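Local coordinates for interleukin-15 receptor alpha chain (Mus musculus, PDB 2PSM), which probably binds the cytokine interleukin-15 through its sushi domain, as the alpha chain of the cytokine's receptor, at residues Y27-Y35 with S48-N56; T10-A20 with A62-C71. All blocks are in the same frame, centred on the assembly; numbering follows the deposited sequence.

Contact 1 of 2, residues Y27-Y35 with S48-N56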
loop_
_atom_site.group_PDB
_atom_site.type_symbol
_atom_site.label_atom_id
_atom_site.label_comp_id
_atom_site.label_asym_id
_atom_site.label_seq_id
_atom_site.Cartn_x
_atom_site.Cartn_y
_atom_site.Cartn_z
ATOM N N TYR B 27 -2.984 -24.435 3.303
ATOM C CA TYR B 27 -2.737 -24.628 1.876
ATOM C C TYR B 27 -4.022 -24.718 1.048
ATOM O O TYR B 27 -3.969 -24.875 -0.176
ATOM C CB TYR B 27 -1.907 -25.903 1.661
ATOM C CG TYR B 27 -0.454 -25.783 2.069
ATOM C CD1 TYR B 27 0.521 -25.409 1.143
ATOM C CD2 TYR B 27 -0.054 -26.029 3.386
ATOM C CE1 TYR B 27 1.862 -25.286 1.515
ATOM C CE2 TYR B 27 1.282 -25.908 3.770
ATOM C CZ TYR B 27 2.233 -25.535 2.829
ATOM O OH TYR B 27 3.553 -25.402 3.200
ATOM N N SER B 28 -5.171 -24.622 1.712
ATOM C CA SER B 28 -6.461 -24.707 1.027
ATOM C C SER B 28 -6.834 -23.456 0.229
ATOM O O SER B 28 -6.336 -22.360 0.491
ATOM C CB SER B 28 -7.573 -25.018 2.033
ATOM O OG SER B 28 -7.427 -26.330 2.553
ATOM N N VAL B 29 -7.711 -23.644 -0.754
ATOM C CA VAL B 29 -8.182 -22.564 -1.614
ATOM C C VAL B 29 -8.808 -21.459 -0.774
ATOM O O VAL B 29 -9.527 -21.733 0.182
ATOM C CB VAL B 29 -9.220 -23.093 -2.633
ATOM C CG1 VAL B 29 -9.864 -21.942 -3.395
ATOM C CG2 VAL B 29 -8.537 -24.045 -3.597
ATOM N N ASN B 30 -8.521 -20.215 -1.153
ATOM C CA ASN B 30 -8.995 -19.006 -0.476
ATOM C C ASN B 30 -8.085 -18.609 0.684
ATOM O O ASN B 30 -8.270 -17.554 1.288
ATOM C CB ASN B 30 -10.429 -19.167 0.040
ATOM C CG ASN B 30 -11.433 -19.347 -1.078
ATOM O OD1 ASN B 30 -11.372 -18.662 -2.101
ATOM N ND2 ASN B 30 -12.375 -20.265 -0.885
ATOM N N SER B 31 -7.099 -19.447 0.996
ATOM C CA SER B 31 -6.177 -19.131 2.084
ATOM C C SER B 31 -5.263 -17.965 1.721
ATOM O O SER B 31 -4.790 -17.866 0.590
ATOM C CB SER B 31 -5.313 -20.340 2.441
ATOM O OG SER B 31 -4.385 -19.992 3.465
ATOM N N ARG B 32 -5.016 -17.091 2.693
ATOM C CA ARG B 32 -4.156 -15.922 2.507
ATOM C C ARG B 32 -2.981 -16.025 3.473
ATOM O O ARG B 32 -3.172 -16.026 4.688
ATOM C CB ARG B 32 -4.950 -14.639 2.791
ATOM C CG ARG B 32 -6.168 -14.471 1.897
ATOM C CD ARG B 32 -7.091 -13.353 2.373
ATOM N NE ARG B 32 -7.087 -12.212 1.464
ATOM C CZ ARG B 32 -6.346 -11.126 1.628
ATOM N NH1 ARG B 32 -5.546 -11.025 2.676
ATOM N NH2 ARG B 32 -6.402 -10.143 0.741
ATOM N N GLU B 33 -1.771 -16.116 2.932
ATOM C CA GLU B 33 -0.570 -16.232 3.754
ATOM C C GLU B 33 0.357 -15.062 3.456
ATOM O O GLU B 33 0.231 -14.410 2.422
ATOM C CB GLU B 33 0.162 -17.549 3.459
ATOM C CG GLU B 33 -0.650 -18.831 3.699
ATOM C CD GLU B 33 -0.913 -19.130 5.178
ATOM O OE1 GLU B 33 -0.080 -18.762 6.032
ATOM O OE2 GLU B 33 -1.948 -19.756 5.488
ATOM N N ARG B 34 1.302 -14.806 4.351
ATOM C CA ARG B 34 2.216 -13.698 4.151
ATOM C C ARG B 34 3.660 -14.020 4.462
ATOM O O ARG B 34 3.967 -14.640 5.480
ATOM C CB ARG B 34 1.797 -12.496 5.010
ATOM C CG ARG B 34 0.566 -11.749 4.518
ATOM C CD ARG B 34 0.256 -10.563 5.433
ATOM N NE ARG B 34 -0.987 -9.898 5.050
ATOM C CZ ARG B 34 -1.107 -9.077 4.013
ATOM N NH1 ARG B 34 -0.055 -8.809 3.250
ATOM N NH2 ARG B 34 -2.284 -8.531 3.730
ATOM N N TYR B 35 4.541 -13.587 3.567
ATOM C CA TYR B 35 5.978 -13.750 3.739
ATOM C C TYR B 35 6.376 -12.761 4.831
ATOM O O TYR B 35 5.664 -11.784 5.076
ATOM C CB TYR B 35 6.714 -13.356 2.455
ATOM C CG TYR B 35 6.599 -14.352 1.321
ATOM C CD1 TYR B 35 7.494 -15.417 1.212
ATOM C CD2 TYR B 35 5.605 -14.226 0.355
ATOM C CE1 TYR B 35 7.402 -16.334 0.163
ATOM C CE2 TYR B 35 5.501 -15.132 -0.695
ATOM C CZ TYR B 35 6.404 -16.186 -0.784
ATOM O OH TYR B 35 6.300 -17.097 -1.809
ATOM N N SER B 48 4.011 -6.185 -1.791
ATOM C CA SER B 48 3.158 -6.935 -0.882
ATOM C C SER B 48 3.764 -8.245 -0.381
ATOM O O SER B 48 4.460 -8.941 -1.123
ATOM C CB SER B 48 1.826 -7.212 -1.605
ATOM O OG SER B 48 1.079 -8.247 -0.999
ATOM N N THR B 49 3.499 -8.572 0.880
ATOM C CA THR B 49 3.992 -9.823 1.467
ATOM C C THR B 49 2.954 -10.933 1.265
ATOM O O THR B 49 3.171 -12.078 1.653
ATOM C CB THR B 49 4.202 -9.701 2.992
ATOM O OG1 THR B 49 2.982 -9.261 3.609
ATOM C CG2 THR B 49 5.324 -8.733 3.314
ATOM N N LEU B 50 1.833 -10.585 0.648
ATOM C CA LEU B 50 0.731 -11.525 0.461
ATOM C C LEU B 50 0.672 -12.428 -0.764
ATOM O O LEU B 50 0.981 -12.013 -1.865
ATOM C CB LEU B 50 -0.602 -10.762 0.505
ATOM C CG LEU B 50 -1.858 -11.622 0.300
ATOM C CD1 LEU B 50 -2.190 -12.352 1.605
ATOM C CD2 LEU B 50 -3.039 -10.750 -0.120
ATOM N N ILE B 51 0.247 -13.668 -0.536
ATOM C CA ILE B 51 0.003 -14.626 -1.604
ATOM C C ILE B 51 -1.284 -15.320 -1.189
ATOM O O ILE B 51 -1.510 -15.563 -0.005
ATOM C CB ILE B 51 1.113 -15.678 -1.783
ATOM C CG1 ILE B 51 1.363 -16.447 -0.483
ATOM C CG2 ILE B 51 2.368 -15.009 -2.311
ATOM C CD1 ILE B 51 2.389 -17.561 -0.659
ATOM N N GLU B 52 -2.146 -15.601 -2.154
ATOM C CA GLU B 52 -3.408 -16.263 -1.861
ATOM C C GLU B 52 -3.526 -17.510 -2.714
ATOM O O GLU B 52 -3.098 -17.516 -3.868
ATOM C CB GLU B 52 -4.589 -15.342 -2.165
ATOM C CG GLU B 52 -5.929 -15.930 -1.751
ATOM C CD GLU B 52 -7.092 -14.999 -2.029
ATOM O OE1 GLU B 52 -6.938 -13.779 -1.797
ATOM O OE2 GLU B 52 -8.160 -15.491 -2.463
ATOM N N CYS B 53 -4.096 -18.567 -2.146
ATOM C CA CYS B 53 -4.271 -19.808 -2.887
ATOM C C CYS B 53 -5.589 -19.744 -3.648
ATOM O O CYS B 53 -6.662 -19.816 -3.049
ATOM C CB CYS B 53 -4.269 -21.012 -1.943
ATOM S SG CYS B 53 -4.481 -22.558 -2.876
ATOM N N VAL B 54 -5.499 -19.589 -4.967
ATOM C CA VAL B 54 -6.679 -19.492 -5.815
ATOM C C VAL B 54 -6.789 -20.709 -6.718
ATOM O O VAL B 54 -5.783 -21.252 -7.184
ATOM C CB VAL B 54 -6.644 -18.216 -6.695
ATOM C CG1 VAL B 54 -6.437 -16.984 -5.819
ATOM C CG2 VAL B 54 -5.549 -18.316 -7.733
ATOM N N ILE B 55 -8.024 -21.125 -6.963
ATOM C CA ILE B 55 -8.301 -22.294 -7.781
ATOM C C ILE B 55 -8.614 -21.983 -9.238
ATOM O O ILE B 55 -9.197 -20.949 -9.568
ATOM C CB ILE B 55 -9.502 -23.088 -7.201
ATOM C CG1 ILE B 55 -9.703 -24.396 -7.975
ATOM C CG2 ILE B 55 -10.776 -22.241 -7.278
ATOM C CD1 ILE B 55 -8.638 -25.439 -7.705
ATOM N N ASN B 56 -8.200 -22.893 -10.108
ATOM C CA ASN B 56 -8.490 -22.783 -11.524
ATOM C C ASN B 56 -9.658 -23.757 -11.678
ATOM O O ASN B 56 -9.445 -24.960 -11.832
ATOM C CB ASN B 56 -7.297 -23.258 -12.357
ATOM C CG ASN B 56 -7.549 -23.153 -13.847
ATOM O OD1 ASN B 56 -8.680 -23.308 -14.312
ATOM N ND2 ASN B 56 -6.490 -22.904 -14.610
#

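Contact 2 of 2, residues T10-A20 with A62-C71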
loop_
_atom_site.group_PDB
_atom_site.type_symbol
_atom_site.label_atom_id
_atom_site.label_comp_id
_atom_site.label_asym_id
_atom_site.label_seq_id
_atom_site.Cartn_x
_atom_site.Cartn_y
_atom_site.Cartn_z
ATOM N N THR B 10 -5.588 -28.380 -3.160
ATOM C CA THR B 10 -4.659 -27.600 -2.296
ATOM C C THR B 10 -3.509 -26.998 -3.116
ATOM O O THR B 10 -3.206 -27.474 -4.217
ATOM C CB THR B 10 -4.073 -28.489 -1.185
ATOM O OG1 THR B 10 -3.345 -27.674 -0.262
ATOM C CG2 THR B 10 -3.132 -29.530 -1.771
ATOM N N CYS B 11 -2.883 -25.949 -2.577
ATOM C CA CYS B 11 -1.772 -25.279 -3.254
ATOM C C CYS B 11 -0.438 -25.933 -2.939
ATOM O O CYS B 11 -0.241 -26.472 -1.858
ATOM C CB CYS B 11 -1.708 -23.789 -2.866
ATOM S SG CYS B 11 -2.741 -22.711 -3.915
ATOM N N PRO B 12 0.500 -25.900 -3.894
ATOM C CA PRO B 12 1.820 -26.495 -3.692
ATOM C C PRO B 12 2.660 -25.585 -2.799
ATOM O O PRO B 12 2.201 -24.526 -2.372
ATOM C CB PRO B 12 2.365 -26.583 -5.108
ATOM C CG PRO B 12 1.807 -25.349 -5.736
ATOM C CD PRO B 12 0.367 -25.385 -5.268
ATOM N N PRO B 13 3.898 -25.989 -2.490
ATOM C CA PRO B 13 4.692 -25.100 -1.638
ATOM C C PRO B 13 4.881 -23.761 -2.351
ATOM O O PRO B 13 4.903 -23.706 -3.580
ATOM C CB PRO B 13 6.001 -25.861 -1.477
ATOM C CG PRO B 13 5.569 -27.299 -1.582
ATOM C CD PRO B 13 4.603 -27.257 -2.739
ATOM N N PRO B 14 4.996 -22.661 -1.592
ATOM C CA PRO B 14 5.183 -21.342 -2.198
ATOM C C PRO B 14 6.622 -21.160 -2.685
ATOM O O PRO B 14 7.520 -21.897 -2.273
ATOM C CB PRO B 14 4.837 -20.397 -1.056
ATOM C CG PRO B 14 5.347 -21.133 0.133
ATOM C CD PRO B 14 4.863 -22.549 -0.128
ATOM N N VAL B 15 6.841 -20.191 -3.570
ATOM C CA VAL B 15 8.185 -19.927 -4.074
ATOM C C VAL B 15 8.959 -19.240 -2.966
ATOM O O VAL B 15 8.364 -18.709 -2.025
ATOM C CB VAL B 15 8.170 -18.986 -5.296
ATOM C CG1 VAL B 15 7.271 -19.559 -6.382
ATOM C CG2 VAL B 15 7.696 -17.595 -4.881
ATOM N N SER B 16 10.281 -19.246 -3.062
ATOM C CA SER B 16 11.079 -18.582 -2.043
ATOM C C SER B 16 11.400 -17.169 -2.518
ATOM O O SER B 16 11.680 -16.947 -3.694
ATOM C CB SER B 16 12.374 -19.352 -1.775
ATOM O OG SER B 16 13.164 -19.414 -2.945
ATOM N N ILE B 17 11.331 -16.216 -1.597
ATOM C CA ILE B 17 11.626 -14.828 -1.909
ATOM C C ILE B 17 12.932 -14.505 -1.199
ATOM O O ILE B 17 13.136 -14.938 -0.066
ATOM C CB ILE B 17 10.509 -13.892 -1.391
ATOM C CG1 ILE B 17 9.215 -14.135 -2.179
ATOM C CG2 ILE B 17 10.953 -12.437 -1.513
ATOM C CD1 ILE B 17 9.287 -13.717 -3.637
ATOM N N GLU B 18 13.810 -13.754 -1.859
ATOM C CA GLU B 18 15.106 -13.398 -1.276
ATOM C C GLU B 18 14.995 -12.517 -0.024
ATOM O O GLU B 18 14.323 -11.479 -0.032
ATOM C CB GLU B 18 15.982 -12.702 -2.329
ATOM C CG GLU B 18 17.377 -12.342 -1.824
ATOM C CD GLU B 18 18.281 -11.750 -2.898
ATOM O OE1 GLU B 18 17.852 -10.808 -3.600
ATOM O OE2 GLU B 18 19.434 -12.219 -3.030
ATOM N N HIS B 19 15.657 -12.945 1.050
ATOM C CA HIS B 19 15.672 -12.219 2.322
ATOM C C HIS B 19 14.313 -12.255 3.013
ATOM O O HIS B 19 13.943 -11.336 3.750
ATOM C CB HIS B 19 16.109 -10.768 2.088
ATOM C CG HIS B 19 17.474 -10.644 1.486
ATOM N ND1 HIS B 19 17.797 -9.667 0.567
ATOM C CD2 HIS B 19 18.595 -11.380 1.664
ATOM C CE1 HIS B 19 19.059 -9.810 0.203
ATOM N NE2 HIS B 19 19.565 -10.842 0.854
ATOM N N ALA B 20 13.580 -13.335 2.784
ATOM C CA ALA B 20 12.265 -13.501 3.375
ATOM C C ALA B 20 12.005 -14.973 3.615
ATOM O O ALA B 20 12.609 -15.832 2.974
ATOM C CB ALA B 20 11.202 -12.937 2.441
ATOM N N ALA B 62 -5.067 -25.670 -8.039
ATOM C CA ALA B 62 -4.864 -24.425 -7.325
ATOM C C ALA B 62 -3.399 -24.014 -7.387
ATOM O O ALA B 62 -2.514 -24.845 -7.580
ATOM C CB ALA B 62 -5.310 -24.582 -5.870
ATOM N N HIS B 63 -3.158 -22.720 -7.229
ATOM C CA HIS B 63 -1.812 -22.170 -7.250
ATOM C C HIS B 63 -1.816 -20.884 -6.439
ATOM O O HIS B 63 -2.864 -20.255 -6.242
ATOM C CB HIS B 63 -1.379 -21.868 -8.686
ATOM C CG HIS B 63 -2.157 -20.763 -9.330
ATOM N ND1 HIS B 63 -1.918 -19.430 -9.067
ATOM C CD2 HIS B 63 -3.200 -20.793 -10.194
ATOM C CE1 HIS B 63 -2.779 -18.688 -9.741
ATOM N NE2 HIS B 63 -3.568 -19.490 -10.432
ATOM N N TRP B 64 -0.640 -20.513 -5.952
ATOM C CA TRP B 64 -0.476 -19.295 -5.183
ATOM C C TRP B 64 -0.388 -18.125 -6.150
ATOM O O TRP B 64 0.204 -18.251 -7.227
ATOM C CB TRP B 64 0.813 -19.356 -4.365
ATOM C CG TRP B 64 0.763 -20.303 -3.216
ATOM C CD1 TRP B 64 1.439 -21.486 -3.093
ATOM C CD2 TRP B 64 0.018 -20.138 -2.005
ATOM N NE1 TRP B 64 1.161 -22.066 -1.877
ATOM C CE2 TRP B 64 0.291 -21.262 -1.190
ATOM C CE3 TRP B 64 -0.852 -19.150 -1.528
ATOM C CZ2 TRP B 64 -0.279 -21.424 0.076
ATOM C CZ3 TRP B 64 -1.416 -19.310 -0.264
ATOM C CH2 TRP B 64 -1.128 -20.440 0.523
ATOM N N THR B 65 -0.991 -16.996 -5.786
ATOM C CA THR B 65 -0.914 -15.815 -6.637
ATOM C C THR B 65 0.552 -15.401 -6.648
ATOM O O THR B 65 1.301 -15.756 -5.742
ATOM C CB THR B 65 -1.759 -14.657 -6.084
ATOM O OG1 THR B 65 -1.514 -14.514 -4.682
ATOM C CG2 THR B 65 -3.232 -14.919 -6.319
ATOM N N THR B 66 0.966 -14.660 -7.669
ATOM C CA THR B 66 2.360 -14.236 -7.771
ATOM C C THR B 66 2.671 -13.068 -6.832
ATOM O O THR B 66 2.068 -11.999 -6.930
ATOM C CB THR B 66 2.696 -13.824 -9.206
ATOM O OG1 THR B 66 2.444 -14.928 -10.081
ATOM C CG2 THR B 66 4.158 -13.427 -9.318
ATOM N N PRO B 67 3.628 -13.263 -5.909
ATOM C CA PRO B 67 4.001 -12.212 -4.959
ATOM C C PRO B 67 4.778 -11.064 -5.605
ATOM O O PRO B 67 5.519 -11.267 -6.568
ATOM C CB PRO B 67 4.827 -12.972 -3.917
ATOM C CG PRO B 67 5.514 -14.016 -4.742
ATOM C CD PRO B 67 4.410 -14.494 -5.672
ATOM N N SER B 68 4.595 -9.858 -5.084
ATOM C CA SER B 68 5.305 -8.702 -5.617
ATOM C C SER B 68 6.336 -8.262 -4.595
ATOM O O SER B 68 7.055 -7.288 -4.806
ATOM C CB SER B 68 4.339 -7.547 -5.887
ATOM O OG SER B 68 3.814 -7.036 -4.674
ATOM N N LEU B 69 6.404 -8.999 -3.490
ATOM C CA LEU B 69 7.317 -8.690 -2.402
ATOM C C LEU B 69 8.773 -8.465 -2.775
ATOM O O LEU B 69 9.356 -9.182 -3.587
ATOM C CB LEU B 69 7.278 -9.790 -1.340
ATOM C CG LEU B 69 8.254 -9.551 -0.177
ATOM C CD1 LEU B 69 7.844 -8.280 0.580
ATOM C CD2 LEU B 69 8.260 -10.762 0.753
ATOM N N LYS B 70 9.354 -7.468 -2.131
ATOM C CA LYS B 70 10.750 -7.125 -2.309
ATOM C C LYS B 70 11.240 -6.734 -0.918
ATOM O O LYS B 70 10.721 -5.793 -0.313
ATOM C CB LYS B 70 10.885 -5.958 -3.283
ATOM C CG LYS B 70 12.229 -5.259 -3.282
ATOM C CD LYS B 70 13.341 -6.113 -3.864
ATOM C CE LYS B 70 14.621 -5.299 -3.996
ATOM N NZ LYS B 70 15.707 -6.080 -4.653
ATOM N N CYS B 71 12.207 -7.487 -0.397
ATOM C CA CYS B 71 12.758 -7.202 0.921
ATOM C C CYS B 71 14.108 -6.514 0.773
ATOM O O CYS B 71 15.068 -7.110 0.270
ATOM C CB CYS B 71 12.932 -8.488 1.724
ATOM S SG CYS B 71 11.401 -9.345 2.197
HETATM O O HOH W 1 13.464 -9.558 -1.832
#

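Contact 1 of 2, residues Y27-Y35 with S48-N56
R34 and T49 meet at about a right angle where two antiparallel strands of a sushi domain come together. NH1 of R34 donates to OG1 of T49 over 3.1 Å, and the hydroxyl lies close to the guanidinium plane. One face of that guanidinium rests on L50, whose CB comes within 3.4 Å of R34 NH1. With CG of L50 anti to its backbone N (chi1 179°), the two methyls extend further along the same face of the sheet, where CD2 lies under the guanidinium of R32, 3.5 Å from R32 NH2. R32 bends at its third torsion and obliquely crosses E52; the salt bridge from R32 NE to E52 OE1 is long, at 3.6 Å. The stronger polar partners of R32 and R34 are acidic side chains of another protein's chain. Replacing R34 by alanine removes the guanidinium, and the T49 hydroxyl and the acidic partners would probably lose their mate and L50 part of its cover. On the other face, I51 CG2 abuts the edge of the Y35 ring at Y35 CE2, 3.5 Å away, while Y35 OH probably hydrogen-bonds to the carbonyl O of V15. Within the sheet, E33 and I51 exchange paired backbone hydrogen bonds, E33 N to I51 O measuring 3.0 Å. R32 and R34 thus spread, with L50 and E52, over one face of a small antiparallel sheet, the charged protein-binding surface of this sushi domain.

Contact 2 of 2, residues T10-A20 with A62-C71
C11 and P14 enclose the indole of W64 from opposite faces, and here the contact is at its tightest. C11 CB sits over the five-membered ring as a CH-pi contact, 3.7 Å from its centroid, and the sulfur SG lies above the same ring almost on its normal, 4.2 Å from the centroid. CB of P14 covers the other face, 4.1 Å from W64 CD1. At the edge, NE1 of W64 donates to the carbonyl O of P12 over 2.7 Å; the acceptor is near the ring plane, although the N-H is bent, with an angle of 135° at the hydrogen. Together these contacts probably restrain the indole's rotation. A62 adds its CB against the sulfur of C11, which is joined by a disulfide to C53.

Beyond P14 the two segments part and touch through isolated apolar ends. V15, on the surface, and I17 both reach CG of P67, I17 with its CD1 at 3.9 Å, the I17 and P67 side chains sliding past each other in opposite directions. The first torsion of I17 (chi1 -68°) sets CG2 anti to the backbone N, and from there it meets CD2 of L69. A20 closes the row: its CB lies 3.6 Å from SG of C71, which is bonded to C37. At this looser end, beside the exposed E18, a water links the segments, donating to E18 O and accepting from C71 N, each at 2.8 Å. The chemistry thus changes from a sandwiched, hydrogen-bonded tryptophan through apolar packing to a water-mediated link, while each half-cystine ties its segment to a third part of the chain, consistent with a small domain that relies on its disulfides for stability.

In the fold
The two contacts illustrate how a helix-free domain can be built from strands, loops and disulfides. Their centres lie about 9 Å apart, and along the chain contact 1 is nested inside the long loop that contact 2 closes. Contact 1 pairs strands 32-37 and 50-56; contact 2 sets the loop before strand 20-21 against strand 61-64, the neighbour of 50-56 in the same antiparallel sheet, and the chain that follows it. The disulfide between C11 and C53 and the probable hydrogen bond from Y35 to V15 tie them directly. All four segments fall in one sushi repeat, and the sheet that meets the other protein's chain is also tied to the early segment 10-20 and the later segment 62-71.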